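Local coordinates for protein isocitrate dehydrogenase [NAD] subunit 1, mitochondrial (Saccharomyces cerevisiae, PDB 3BLX) that forms, with its partner subunit, the allosteric mitochondrial octamer that oxidatively decarboxylates isocitrate to 2-oxoglutarate using NAD+ in the citric acid cycle, at residues Thr38-Glu43 and Leu297-Leu302; Phe110-Gly115 and Pro121-Ile126; Gly192-Ile197 and Val232-Ser237; Ile197-Gly202 and Ile209-Ile214; His316-Glu321 and Thr339-Asn344. All coordinates share one frame; numbering follows the deposited sequence.

Following the chain from its N terminus, residues 38-43 open the longest loop, which contact 1 closes at 297-302; contacts 2, 3 and 4 are all nested within it. Contact 2 closes a short hairpin between neighbouring strands. Contact 3 then spans 192-197 to 232-237, and contact 4, sharing Ile197 and helix 190-205 with it, nests inside that loop. Contacts 2 and 3 meet where strands 124-130 and 232-235 lie side by side in one sheet, Ile126 O probably accepting a bond from Leu233 N. Contact 5 follows in series after contact 1 and joins the last two helices. It packs against contact 1 through Thr38 and Ile343, and against contact 2 through Leu113 and His316.

Contact 1: residues Thr38-Glu43 and Leu297-Leu302; sequences TIFEAE and LMLNHL
Phe40 of helix 27-42 extends its ring toward helix 289-302 and meets Met298 and Leu299 there, bridging two backbones whose nearest CA atoms, those of Phe40 and Leu299, are 10.6 Å apart. Leu299 comes at the ring from the opposite direction and presents its fork to the far corner: CD1 and CD2 each lie 3.8 Å from Phe40 CZ. From there the two methyls diverge, CD1 leaning toward CE1 and CD2 toward CE2, so that the fork meets the CZ end obliquely, both methyls on the same side of the ring plane. This placement follows from a CG set beside the backbone N and anti to the carbonyl carbon, with the branch extended beyond it. Met298 approaches differently. Its chain runs out with CG anti to the backbone N (chi1 -175°) and then bends at the thioether (chi3 66°), which swings the terminal methyl back to the ring edge. There Met298 CE sits near the ring plane, 4.0 Å from Phe40 CE2. The contact is therefore wholly apolar and buried, with aliphatic carbon, mostly methyl, meeting ring carbon. Around it, Trp49 meets the Phe40 ring with the planes inclined at about 30°, Ile311 and Ala308 of helix 306-320 pack against Phe40 and Leu299 respectively, and Phe269 of strand 267-269 lies against Met298.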
# COMPACT_ATOMS: atom_id res chain seq x y z
N THR E 38 11.16 -34.28 -21.71
CA THR E 38 10.89 -35.51 -22.45
C THR E 38 9.86 -36.42 -21.77
O THR E 38 8.88 -36.85 -22.38
CB THR E 38 12.21 -36.32 -22.70
OG1 THR E 38 13.11 -35.58 -23.53
CG2 THR E 38 11.92 -37.63 -23.39
N ILE E 39 10.07 -36.72 -20.50
CA ILE E 39 9.07 -37.46 -19.75
C ILE E 39 7.71 -36.76 -19.74
O ILE E 39 6.66 -37.40 -19.80
CB ILE E 39 9.51 -37.68 -18.32
CG1 ILE E 39 10.82 -38.46 -18.28
CG2 ILE E 39 8.41 -38.38 -17.54
CD1 ILE E 39 11.41 -38.62 -16.88
N PHE E 40 7.72 -35.43 -19.68
CA PHE E 40 6.46 -34.68 -19.60
C PHE E 40 5.65 -34.72 -20.89
O PHE E 40 4.46 -34.91 -20.84
CB PHE E 40 6.69 -33.22 -19.16
CG PHE E 40 6.67 -33.02 -17.66
CD1 PHE E 40 7.17 -33.99 -16.80
CD2 PHE E 40 6.20 -31.86 -17.12
CE1 PHE E 40 7.16 -33.80 -15.44
CE2 PHE E 40 6.20 -31.66 -15.77
CZ PHE E 40 6.68 -32.62 -14.92
N GLU E 41 6.30 -34.54 -22.04
CA GLU E 41 5.60 -34.67 -23.31
C GLU E 41 5.09 -36.10 -23.53
O GLU E 41 4.02 -36.31 -24.10
CB GLU E 41 6.50 -34.24 -24.49
CG GLU E 41 7.59 -35.23 -24.84
CD GLU E 41 8.32 -34.88 -26.15
OE1 GLU E 41 9.36 -35.53 -26.44
OE2 GLU E 41 7.85 -33.97 -26.87
N ALA E 42 5.85 -37.07 -23.04
CA ALA E 42 5.51 -38.48 -23.22
C ALA E 42 4.27 -38.84 -22.44
O ALA E 42 3.51 -39.72 -22.83
CB ALA E 42 6.66 -39.36 -22.78
N GLU E 43 4.08 -38.17 -21.32
CA GLU E 43 2.96 -38.43 -20.44
C GLU E 43 1.82 -37.48 -20.81
O GLU E 43 0.73 -37.53 -20.25
CB GLU E 43 3.40 -38.21 -19.01
CG GLU E 43 2.52 -38.87 -17.99
CD GLU E 43 2.67 -40.37 -17.99
OE1 GLU E 43 1.79 -41.05 -17.42
OE2 GLU E 43 3.65 -40.87 -18.56
N LEU E 297 7.44 -33.00 -7.20
CA LEU E 297 7.04 -32.06 -6.14
C LEU E 297 6.25 -30.92 -6.75
O LEU E 297 5.24 -30.49 -6.20
CB LEU E 297 8.25 -31.51 -5.40
CG LEU E 297 8.98 -32.48 -4.48
CD1 LEU E 297 10.11 -31.79 -3.72
CD2 LEU E 297 8.00 -33.07 -3.51
N MET E 298 6.70 -30.43 -7.89
CA MET E 298 6.01 -29.38 -8.62
C MET E 298 4.62 -29.83 -9.09
O MET E 298 3.66 -29.09 -8.97
CB MET E 298 6.85 -28.88 -9.80
CG MET E 298 6.23 -27.73 -10.50
SD MET E 298 7.02 -27.36 -12.06
CE MET E 298 6.62 -28.86 -12.98
N LEU E 299 4.53 -31.05 -9.61
CA LEU E 299 3.24 -31.59 -10.04
C LEU E 299 2.25 -31.63 -8.86
O LEU E 299 1.12 -31.15 -8.99
CB LEU E 299 3.43 -32.98 -10.65
CG LEU E 299 4.12 -33.01 -12.03
CD1 LEU E 299 4.39 -34.43 -12.45
CD2 LEU E 299 3.32 -32.28 -13.10
N ASN E 300 2.68 -32.19 -7.74
CA ASN E 300 1.89 -32.19 -6.51
C ASN E 300 1.34 -30.81 -6.19
O ASN E 300 0.16 -30.63 -5.93
CB ASN E 300 2.74 -32.66 -5.32
CG ASN E 300 2.94 -34.18 -5.30
OD1 ASN E 300 2.24 -34.94 -5.98
ND2 ASN E 300 3.89 -34.63 -4.50
N HIS E 301 2.23 -29.82 -6.22
CA HIS E 301 1.87 -28.46 -5.91
C HIS E 301 0.85 -27.87 -6.89
O HIS E 301 -0.01 -27.07 -6.51
CB HIS E 301 3.13 -27.61 -5.94
CG HIS E 301 2.99 -26.32 -5.21
ND1 HIS E 301 2.83 -25.12 -5.87
CD2 HIS E 301 3.02 -26.03 -3.89
CE1 HIS E 301 2.74 -24.14 -4.98
NE2 HIS E 301 2.87 -24.66 -3.77
N LEU E 302 0.97 -28.22 -8.16
CA LEU E 302 0.05 -27.71 -9.17
C LEU E 302 -1.32 -28.39 -9.10
O LEU E 302 -2.23 -28.01 -9.82
CB LEU E 302 0.64 -27.92 -10.54
CG LEU E 302 1.76 -26.95 -10.84
CD1 LEU E 302 2.40 -27.32 -12.16
CD2 LEU E 302 1.18 -25.56 -10.91

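Contact 2: residues Phe110-Gly115 and Pro121-Ile126; sequences FKSLKG and PDIDLI
Phe110 and Leu125 lie across from each other on the buried face of two antiparallel strands, their side chains meeting at a slant, with Phe110 CD1 3.5 Å from Leu125 CD1. The leucine adopts the crowded position, CG between its backbone N and carbonyl carbon (chi1 51°), and this turns CD1 back toward CB and CD1 of Phe110, at an angle to the ring. On the other face Lys111 runs out fully extended beside Asp124, and the aliphatic chain rather than the charge does the touching: Lys111 CE is 4.0 Å from Asp124 OD2, whereas NZ remains 4.7 Å from that oxygen. The carboxylate finds its salt bridge at Arg175 instead, through OD1. The arrangement is a beta hairpin with a long connection, joining strands 105-111 and 124-130 of the large mixed sheet. Phe110 and Leu125 form a hydrogen-bonded pair, followed by Lys111 and Asp124 as a non-hydrogen-bonded one. Phe110 N gives a 2.8 Å bond nearly in line with the carbonyl of Leu125 O, while Leu125 N reaches Phe110 O from above the carbonyl plane. Beyond the paired strands Ser112 continues the pattern, its N bonding Ile123 O at 2.9 Å and its OG accepting Ile123 N at 3.2 Å. Without the hydroxyl, as with an alanine here, Ile123 N is likely to lose this acceptor. Ile251 of helix 237-251 packs against both Ser112 and Ile123.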
# COMPACT_ATOMS: atom_id res chain seq x y z
N PHE E 110 15.58 -35.98 1.71
CA PHE E 110 16.56 -37.05 1.67
C PHE E 110 15.94 -38.42 1.98
O PHE E 110 15.98 -38.89 3.12
CB PHE E 110 17.70 -36.74 2.64
CG PHE E 110 18.35 -35.44 2.37
CD1 PHE E 110 18.01 -34.32 3.12
CD2 PHE E 110 19.28 -35.33 1.35
CE1 PHE E 110 18.62 -33.10 2.88
CE2 PHE E 110 19.88 -34.11 1.09
CZ PHE E 110 19.55 -32.99 1.86
N LYS E 111 15.34 -39.04 0.97
CA LYS E 111 14.83 -40.40 1.12
C LYS E 111 15.74 -41.39 0.40
O LYS E 111 16.05 -41.21 -0.78
CB LYS E 111 13.41 -40.53 0.58
CG LYS E 111 12.62 -41.63 1.29
CD LYS E 111 11.17 -41.64 0.88
CE LYS E 111 10.44 -42.82 1.51
NZ LYS E 111 9.04 -42.93 0.99
N SER E 112 16.14 -42.44 1.13
CA SER E 112 16.89 -43.56 0.55
C SER E 112 16.13 -44.27 -0.60
O SER E 112 14.90 -44.44 -0.55
CB SER E 112 17.27 -44.57 1.63
OG SER E 112 18.49 -44.23 2.28
N LEU E 113 16.85 -44.69 -1.63
CA LEU E 113 16.21 -45.33 -2.78
C LEU E 113 16.45 -46.83 -2.82
O LEU E 113 17.54 -47.31 -2.48
CB LEU E 113 16.70 -44.69 -4.07
CG LEU E 113 16.16 -43.29 -4.32
CD1 LEU E 113 17.31 -42.36 -4.66
CD2 LEU E 113 15.11 -43.32 -5.43
N LYS E 114 15.43 -47.57 -3.27
CA LYS E 114 15.41 -49.03 -3.16
C LYS E 114 16.65 -49.72 -3.73
O LYS E 114 17.19 -50.63 -3.10
CB LYS E 114 14.14 -49.62 -3.78
CG LYS E 114 13.77 -50.98 -3.17
CD LYS E 114 13.54 -52.06 -4.24
CE LYS E 114 12.11 -52.09 -4.78
NZ LYS E 114 11.19 -52.88 -3.91
N GLY E 115 17.11 -49.32 -4.91
CA GLY E 115 18.26 -50.01 -5.47
C GLY E 115 19.62 -49.31 -5.42
O GLY E 115 20.43 -49.45 -6.36
N PRO E 121 21.12 -47.71 5.66
CA PRO E 121 19.90 -47.97 4.89
C PRO E 121 18.69 -47.18 5.41
O PRO E 121 18.69 -46.71 6.56
CB PRO E 121 19.65 -49.47 5.12
CG PRO E 121 20.77 -49.95 6.05
CD PRO E 121 21.36 -48.74 6.68
N ASP E 122 17.67 -47.05 4.56
CA ASP E 122 16.34 -46.57 4.96
C ASP E 122 16.36 -45.23 5.68
O ASP E 122 15.96 -45.11 6.84
CB ASP E 122 15.62 -47.63 5.79
CG ASP E 122 15.34 -48.89 4.98
OD1 ASP E 122 14.57 -48.80 3.99
OD2 ASP E 122 15.89 -49.96 5.33
N ILE E 123 16.85 -44.21 4.97
CA ILE E 123 16.90 -42.88 5.53
C ILE E 123 15.70 -42.10 5.04
O ILE E 123 15.24 -42.27 3.89
CB ILE E 123 18.21 -42.18 5.15
CG1 ILE E 123 19.35 -42.77 5.98
CG2 ILE E 123 18.12 -40.68 5.38
CD1 ILE E 123 20.70 -42.40 5.49
N ASP E 124 15.15 -41.27 5.93
CA ASP E 124 14.04 -40.40 5.54
C ASP E 124 14.01 -39.09 6.32
O ASP E 124 13.18 -38.89 7.22
CB ASP E 124 12.70 -41.12 5.66
CG ASP E 124 11.58 -40.35 4.97
OD1 ASP E 124 11.87 -39.25 4.42
OD2 ASP E 124 10.43 -40.85 4.95
N LEU E 125 14.91 -38.18 5.96
CA LEU E 125 14.87 -36.87 6.60
C LEU E 125 14.63 -35.73 5.63
O LEU E 125 14.89 -35.84 4.43
CB LEU E 125 16.08 -36.64 7.49
CG LEU E 125 17.47 -36.86 6.93
CD1 LEU E 125 17.98 -35.58 6.34
CD2 LEU E 125 18.32 -37.25 8.11
N ILE E 126 14.08 -34.65 6.18
CA ILE E 126 13.75 -33.44 5.45
C ILE E 126 14.46 -32.29 6.13
O ILE E 126 14.37 -32.14 7.35
CB ILE E 126 12.27 -33.21 5.53
CG1 ILE E 126 11.56 -34.37 4.85
CG2 ILE E 126 11.87 -31.86 4.91
CD1 ILE E 126 10.07 -34.24 4.90

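Contact 3: residues Gly192-Ile197 and Val232-Ser237; sequences GLFRNI and VLVTPS
Phe194 of helix 190-205 lays one face of its ring against Pro236, where strand 232-235 of the alpha/beta sheet ends. This is the packing of a helix onto a parallel part of the sheet, since 232-235 runs alongside both 124-130 and 177-182. The close part is all Phe194. Pro236 CD forms a CH-pi contact, 3.9 Å from the ring centroid and 22° off the normal, so the proline sits over the face but displaced toward the rim near Phe194 CZ. Val234 O lies in the ring plane at its edge, 3.8 Å from Phe194 CE2, and Val234 CG1 touches less closely, 4.4 Å from CZ. The ring reaches this far because its CG is anti to the backbone N (chi1 -168°). With only the methyl of an alanine here, Pro236 is likely to be left without its aromatic partner and a gap to open between helix and strand end. The strand end lies close to the probable active site: the side chain of Thr235 is about 4 Å from that of Arg129, a substrate-binding residue by similarity. On the side away from the strand Leu193, Arg195 and Asn196 are partly exposed and do not touch 232-237. Leu193 packs on Val154 of a neighbouring subunit 2, and Arg195 holds its own neighbour instead of the strand, NE bonding Asn196 OD1 at 3.2 Å with that oxygen in the guanidinium plane.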
# COMPACT_ATOMS: atom_id res chain seq x y z
N GLY E 192 19.71 -18.36 20.25
CA GLY E 192 18.77 -18.53 21.34
C GLY E 192 17.37 -18.14 20.90
O GLY E 192 16.40 -18.87 21.10
N LEU E 193 17.27 -16.98 20.26
CA LEU E 193 16.02 -16.52 19.67
C LEU E 193 15.40 -17.56 18.74
O LEU E 193 14.20 -17.86 18.82
CB LEU E 193 16.29 -15.26 18.86
CG LEU E 193 15.11 -14.52 18.24
CD1 LEU E 193 14.23 -13.96 19.33
CD2 LEU E 193 15.60 -13.39 17.35
N PHE E 194 16.24 -18.11 17.87
CA PHE E 194 15.83 -19.15 16.94
C PHE E 194 15.25 -20.41 17.62
O PHE E 194 14.12 -20.81 17.32
CB PHE E 194 17.00 -19.55 16.05
CG PHE E 194 16.60 -20.39 14.88
CD1 PHE E 194 16.14 -19.80 13.70
CD2 PHE E 194 16.65 -21.78 14.97
CE1 PHE E 194 15.75 -20.58 12.62
CE2 PHE E 194 16.25 -22.57 13.89
CZ PHE E 194 15.79 -21.97 12.72
N ARG E 195 16.03 -21.05 18.49
CA ARG E 195 15.57 -22.19 19.28
C ARG E 195 14.30 -21.90 20.06
O ARG E 195 13.39 -22.73 20.10
CB ARG E 195 16.65 -22.61 20.28
CG ARG E 195 16.19 -23.64 21.29
CD ARG E 195 17.11 -23.67 22.50
NE ARG E 195 17.07 -22.40 23.23
CZ ARG E 195 18.08 -21.90 23.94
NH1 ARG E 195 19.25 -22.55 24.02
NH2 ARG E 195 17.94 -20.72 24.56
N ASN E 196 14.23 -20.73 20.69
CA ASN E 196 13.05 -20.38 21.49
C ASN E 196 11.81 -20.22 20.66
O ASN E 196 10.78 -20.82 20.97
CB ASN E 196 13.28 -19.12 22.30
CG ASN E 196 14.29 -19.33 23.39
OD1 ASN E 196 14.56 -20.49 23.78
ND2 ASN E 196 14.87 -18.24 23.88
N ILE E 197 11.90 -19.41 19.60
CA ILE E 197 10.75 -19.18 18.75
C ILE E 197 10.21 -20.49 18.17
O ILE E 197 9.00 -20.69 18.12
CB ILE E 197 11.04 -18.19 17.64
CG1 ILE E 197 11.25 -16.80 18.23
CG2 ILE E 197 9.90 -18.20 16.63
CD1 ILE E 197 11.83 -15.76 17.24
N VAL E 232 12.14 -34.01 10.62
CA VAL E 232 12.25 -32.75 9.94
C VAL E 232 13.24 -31.87 10.69
O VAL E 232 13.06 -31.62 11.87
CB VAL E 232 10.90 -32.06 9.87
CG1 VAL E 232 11.07 -30.66 9.39
CG2 VAL E 232 9.98 -32.81 8.93
N LEU E 233 14.31 -31.45 10.01
CA LEU E 233 15.23 -30.47 10.58
C LEU E 233 14.95 -29.04 10.07
O LEU E 233 14.78 -28.84 8.86
CB LEU E 233 16.66 -30.86 10.27
CG LEU E 233 17.05 -32.23 10.83
CD1 LEU E 233 18.48 -32.61 10.42
CD2 LEU E 233 16.94 -32.14 12.33
N VAL E 234 14.87 -28.05 10.97
CA VAL E 234 14.74 -26.64 10.60
C VAL E 234 15.98 -25.88 11.06
O VAL E 234 16.32 -25.94 12.23
CB VAL E 234 13.60 -25.95 11.32
CG1 VAL E 234 13.14 -24.76 10.51
CG2 VAL E 234 12.47 -26.91 11.53
N THR E 235 16.65 -25.19 10.15
CA THR E 235 17.88 -24.51 10.51
C THR E 235 18.00 -23.17 9.82
O THR E 235 17.38 -22.93 8.79
CB THR E 235 19.12 -25.34 10.13
OG1 THR E 235 19.30 -25.30 8.71
CG2 THR E 235 18.93 -26.77 10.52
N PRO E 236 18.79 -22.27 10.41
CA PRO E 236 19.17 -21.00 9.78
C PRO E 236 19.92 -21.28 8.48
O PRO E 236 20.34 -22.40 8.20
CB PRO E 236 20.13 -20.39 10.81
CG PRO E 236 19.75 -21.01 12.10
CD PRO E 236 19.34 -22.41 11.77
N SER E 237 20.09 -20.24 7.69
CA SER E 237 20.86 -20.34 6.46
C SER E 237 22.21 -21.06 6.62
O SER E 237 22.54 -21.95 5.83
CB SER E 237 21.09 -18.93 5.92
OG SER E 237 21.51 -18.05 6.96

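Contact 4: residues Ile197-Gly202 and Ile209-Ile214; sequences IITEIG and IDVSSI
Val211 pushes its two methyls into the helix surface, one over Thr199 and the other over Gly202. The setting is a beta-alpha-beta crossover, strand 177-182 leading through helix 190-205 to strand 210-215, which pairs parallel with the first. Within it the helix segment and strand 210-214 run nearly antiparallel, with axes 8.1 Å apart at closest approach and 168° between their directions. The valine divides its work between branches: CG1, anti to the backbone N (chi1 -155°), reaches Thr199 CA at 3.7 Å and the Ile198 carbonyl at a longer distance, while CG2 rests on Gly202 CA at 3.6 Å. Gly202, lacking a side chain, lets that methyl rest directly on its backbone. Ile198 contributes less; its CG2 is 4.3 Å from Val211 CG1, and the rest of its side chain turns toward Ala163 of helix 156-172. Thr199 crosses Val211 at about a right angle. Its hydroxyl faces back along the helix, where OG1 bonds Asn196 O and more weakly Arg195 O, and this orientation leaves the methyl as the group offered to the strand. Further along the strand, where Ser213 also packs on His182, that methyl meets a second residue: Thr199 CG2 lies 3.6 Å from Ser213 OG.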
# COMPACT_ATOMS: atom_id res chain seq x y z
N ILE E 197 11.90 -19.41 19.60
CA ILE E 197 10.75 -19.18 18.75
C ILE E 197 10.21 -20.49 18.17
O ILE E 197 9.00 -20.69 18.12
CB ILE E 197 11.04 -18.19 17.64
CG1 ILE E 197 11.25 -16.80 18.23
CG2 ILE E 197 9.90 -18.20 16.63
CD1 ILE E 197 11.83 -15.76 17.24
N ILE E 198 11.11 -21.39 17.76
CA ILE E 198 10.65 -22.63 17.14
C ILE E 198 9.92 -23.46 18.18
O ILE E 198 8.83 -23.95 17.92
CB ILE E 198 11.79 -23.48 16.53
CG1 ILE E 198 12.62 -22.69 15.52
CG2 ILE E 198 11.20 -24.73 15.86
CD1 ILE E 198 11.94 -22.50 14.22
N THR E 199 10.51 -23.62 19.36
CA THR E 199 9.88 -24.44 20.39
C THR E 199 8.56 -23.83 20.93
O THR E 199 7.65 -24.58 21.25
CB THR E 199 10.86 -24.80 21.57
OG1 THR E 199 11.09 -23.65 22.39
CG2 THR E 199 12.19 -25.32 21.04
N GLU E 200 8.45 -22.50 20.99
CA GLU E 200 7.20 -21.88 21.44
C GLU E 200 6.08 -22.06 20.42
O GLU E 200 4.96 -22.39 20.78
CB GLU E 200 7.37 -20.38 21.72
CG GLU E 200 8.32 -20.02 22.88
CD GLU E 200 8.76 -18.55 22.86
OE1 GLU E 200 8.20 -17.76 22.05
OE2 GLU E 200 9.66 -18.20 23.66
N ILE E 201 6.38 -21.81 19.16
CA ILE E 201 5.39 -21.97 18.11
C ILE E 201 4.95 -23.42 18.02
O ILE E 201 3.82 -23.72 17.63
CB ILE E 201 5.93 -21.48 16.77
CG1 ILE E 201 6.13 -19.96 16.86
CG2 ILE E 201 5.01 -21.89 15.63
CD1 ILE E 201 5.96 -19.23 15.53
N GLY E 202 5.84 -24.31 18.44
CA GLY E 202 5.54 -25.73 18.50
C GLY E 202 4.50 -26.09 19.56
O GLY E 202 3.50 -26.75 19.27
N ILE E 209 2.68 -32.21 17.23
CA ILE E 209 4.02 -32.40 16.70
C ILE E 209 5.10 -32.21 17.76
O ILE E 209 5.12 -31.21 18.49
CB ILE E 209 4.27 -31.48 15.50
CG1 ILE E 209 3.35 -31.86 14.36
CG2 ILE E 209 5.72 -31.57 15.06
CD1 ILE E 209 3.43 -30.92 13.19
N ASP E 210 6.00 -33.18 17.84
CA ASP E 210 7.11 -33.14 18.79
C ASP E 210 8.16 -32.13 18.37
O ASP E 210 8.78 -32.27 17.31
CB ASP E 210 7.79 -34.51 18.90
CG ASP E 210 6.99 -35.50 19.74
OD1 ASP E 210 5.80 -35.23 20.03
OD2 ASP E 210 7.55 -36.56 20.10
N VAL E 211 8.37 -31.13 19.21
CA VAL E 211 9.45 -30.17 18.98
C VAL E 211 10.68 -30.56 19.78
O VAL E 211 10.57 -31.18 20.82
CB VAL E 211 9.05 -28.77 19.44
CG1 VAL E 211 9.85 -27.73 18.67
CG2 VAL E 211 7.55 -28.57 19.24
N SER E 212 11.87 -30.19 19.30
CA SER E 212 13.10 -30.51 20.01
C SER E 212 14.22 -29.61 19.51
O SER E 212 14.03 -28.85 18.57
CB SER E 212 13.47 -31.99 19.84
OG SER E 212 13.03 -32.51 18.58
N SER E 213 15.38 -29.70 20.14
CA SER E 213 16.47 -28.81 19.80
C SER E 213 17.75 -29.61 19.82
O SER E 213 17.89 -30.60 20.55
CB SER E 213 16.60 -27.67 20.83
OG SER E 213 15.39 -26.95 20.94
N ILE E 214 18.70 -29.17 19.01
CA ILE E 214 19.97 -29.82 19.00
C ILE E 214 21.01 -28.82 18.55
O ILE E 214 20.79 -28.04 17.63
CB ILE E 214 19.93 -31.07 18.10
CG1 ILE E 214 21.21 -31.91 18.25
CG2 ILE E 214 19.61 -30.69 16.65
CD1 ILE E 214 21.05 -33.30 17.64

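Contact 5: residues His316-Glu321 and Thr339-Asn344; sequences HETIAE and TNEIIN
Thr318 carries the van der Waals packing of this contact, setting helix 306-320 against helix 335-347 at Ile342 and Glu341. It meets Ile342 at about a right angle, the hydroxyl oxygen Thr318 OG1 lying 3.6 Å from Ile342 CG1 and CB somewhat farther from the same atom. Its methyl, the second branch, is anti to the backbone N (OG1 at chi1 -62°) and touches aliphatic carbon, CG2 being 4.1 Å from Glu341 CB. The CA atoms of Thr318 and Ile342 are 6.2 Å apart, a close helix approach. The hydroxyl is satisfied within its own helix by Ala314 O. The charged groups lie where helix 306-320 ends and Glu321 begins the loop. There Glu321 OE1 and Glu341 OE1 come to 4.3 Å, two like charges side by side. Each acid has a partner elsewhere: Glu321 OE2 makes a salt bridge to Lys345, and Glu341 OE2 receives a weak bond from Asn344 ND2 at 3.4 Å. Two carboxylates so near each other would be expected to repel, so Lys345 probably offsets part of that cost, and the packing round Thr318 probably contributes to holding the helices together.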
# COMPACT_ATOMS: atom_id res chain seq x y z
N HIS E 316 11.44 -44.84 -9.41
CA HIS E 316 11.83 -45.70 -8.30
C HIS E 316 12.02 -47.14 -8.76
O HIS E 316 12.93 -47.84 -8.31
CB HIS E 316 10.78 -45.65 -7.20
CG HIS E 316 10.77 -44.35 -6.45
ND1 HIS E 316 11.91 -43.80 -5.90
CD2 HIS E 316 9.76 -43.49 -6.17
CE1 HIS E 316 11.60 -42.66 -5.31
NE2 HIS E 316 10.31 -42.45 -5.46
N GLU E 317 11.16 -47.57 -9.68
CA GLU E 317 11.18 -48.91 -10.25
C GLU E 317 12.41 -49.05 -11.13
O GLU E 317 13.15 -50.03 -11.01
CB GLU E 317 9.92 -49.13 -11.08
CG GLU E 317 9.53 -50.58 -11.34
CD GLU E 317 8.14 -50.71 -11.95
OE1 GLU E 317 7.16 -50.24 -11.31
OE2 GLU E 317 8.03 -51.27 -13.06
N THR E 318 12.63 -48.07 -12.00
CA THR E 318 13.79 -48.10 -12.87
C THR E 318 15.12 -48.18 -12.10
O THR E 318 16.03 -48.91 -12.50
CB THR E 318 13.83 -46.91 -13.80
OG1 THR E 318 12.69 -46.94 -14.66
CG2 THR E 318 15.10 -46.93 -14.65
N ILE E 319 15.25 -47.45 -11.00
CA ILE E 319 16.51 -47.48 -10.27
C ILE E 319 16.60 -48.72 -9.36
O ILE E 319 17.69 -49.19 -9.03
CB ILE E 319 16.89 -46.12 -9.51
CG1 ILE E 319 16.56 -46.19 -8.03
CG2 ILE E 319 16.32 -44.87 -10.16
CD1 ILE E 319 17.74 -46.63 -7.21
N ALA E 320 15.45 -49.26 -8.97
CA ALA E 320 15.43 -50.50 -8.17
C ALA E 320 16.03 -51.71 -8.90
O ALA E 320 16.76 -52.51 -8.30
CB ALA E 320 14.03 -50.80 -7.71
N GLU E 321 15.72 -51.85 -10.19
CA GLU E 321 16.37 -52.84 -11.05
C GLU E 321 17.63 -52.25 -11.64
O GLU E 321 17.56 -51.35 -12.48
CB GLU E 321 15.43 -53.23 -12.19
CG GLU E 321 13.98 -53.42 -11.77
CD GLU E 321 13.00 -53.20 -12.92
OE1 GLU E 321 13.45 -52.79 -14.03
OE2 GLU E 321 11.79 -53.45 -12.69
N THR E 339 16.36 -42.06 -19.05
CA THR E 339 15.11 -41.38 -19.34
C THR E 339 14.18 -42.28 -20.15
O THR E 339 13.01 -42.45 -19.79
CB THR E 339 15.33 -40.08 -20.13
OG1 THR E 339 16.17 -39.19 -19.38
CG2 THR E 339 14.00 -39.39 -20.40
N ASN E 340 14.72 -42.85 -21.23
CA ASN E 340 13.94 -43.73 -22.10
C ASN E 340 13.38 -44.98 -21.39
O ASN E 340 12.25 -45.38 -21.68
CB ASN E 340 14.74 -44.10 -23.34
CG ASN E 340 14.96 -42.91 -24.26
OD1 ASN E 340 14.16 -41.97 -24.27
ND2 ASN E 340 16.05 -42.94 -25.03
N GLU E 341 14.14 -45.55 -20.46
CA GLU E 341 13.68 -46.66 -19.65
C GLU E 341 12.49 -46.24 -18.79
O GLU E 341 11.54 -47.00 -18.61
CB GLU E 341 14.80 -47.18 -18.74
CG GLU E 341 15.03 -48.72 -18.76
CD GLU E 341 13.78 -49.58 -18.46
OE1 GLU E 341 13.61 -50.00 -17.29
OE2 GLU E 341 13.00 -49.88 -19.40
N ILE E 342 12.55 -45.03 -18.24
CA ILE E 342 11.46 -44.52 -17.42
C ILE E 342 10.21 -44.31 -18.26
O ILE E 342 9.14 -44.77 -17.89
CB ILE E 342 11.85 -43.20 -16.71
CG1 ILE E 342 12.83 -43.48 -15.56
CG2 ILE E 342 10.63 -42.49 -16.16
CD1 ILE E 342 13.58 -42.25 -15.11
N ILE E 343 10.35 -43.64 -19.40
CA ILE E 343 9.26 -43.43 -20.32
C ILE E 343 8.66 -44.76 -20.75
O ILE E 343 7.45 -44.87 -20.97
CB ILE E 343 9.74 -42.67 -21.55
CG1 ILE E 343 10.16 -41.26 -21.15
CG2 ILE E 343 8.64 -42.63 -22.61
CD1 ILE E 343 10.73 -40.46 -22.30
N ASN E 344 9.51 -45.78 -20.87
CA ASN E 344 9.08 -47.11 -21.28
C ASN E 344 8.18 -47.79 -20.25
O ASN E 344 7.18 -48.41 -20.61
CB ASN E 344 10.30 -47.99 -21.61
CG ASN E 344 9.91 -49.39 -22.07
OD1 ASN E 344 9.30 -49.54 -23.12
ND2 ASN E 344 10.27 -50.41 -21.28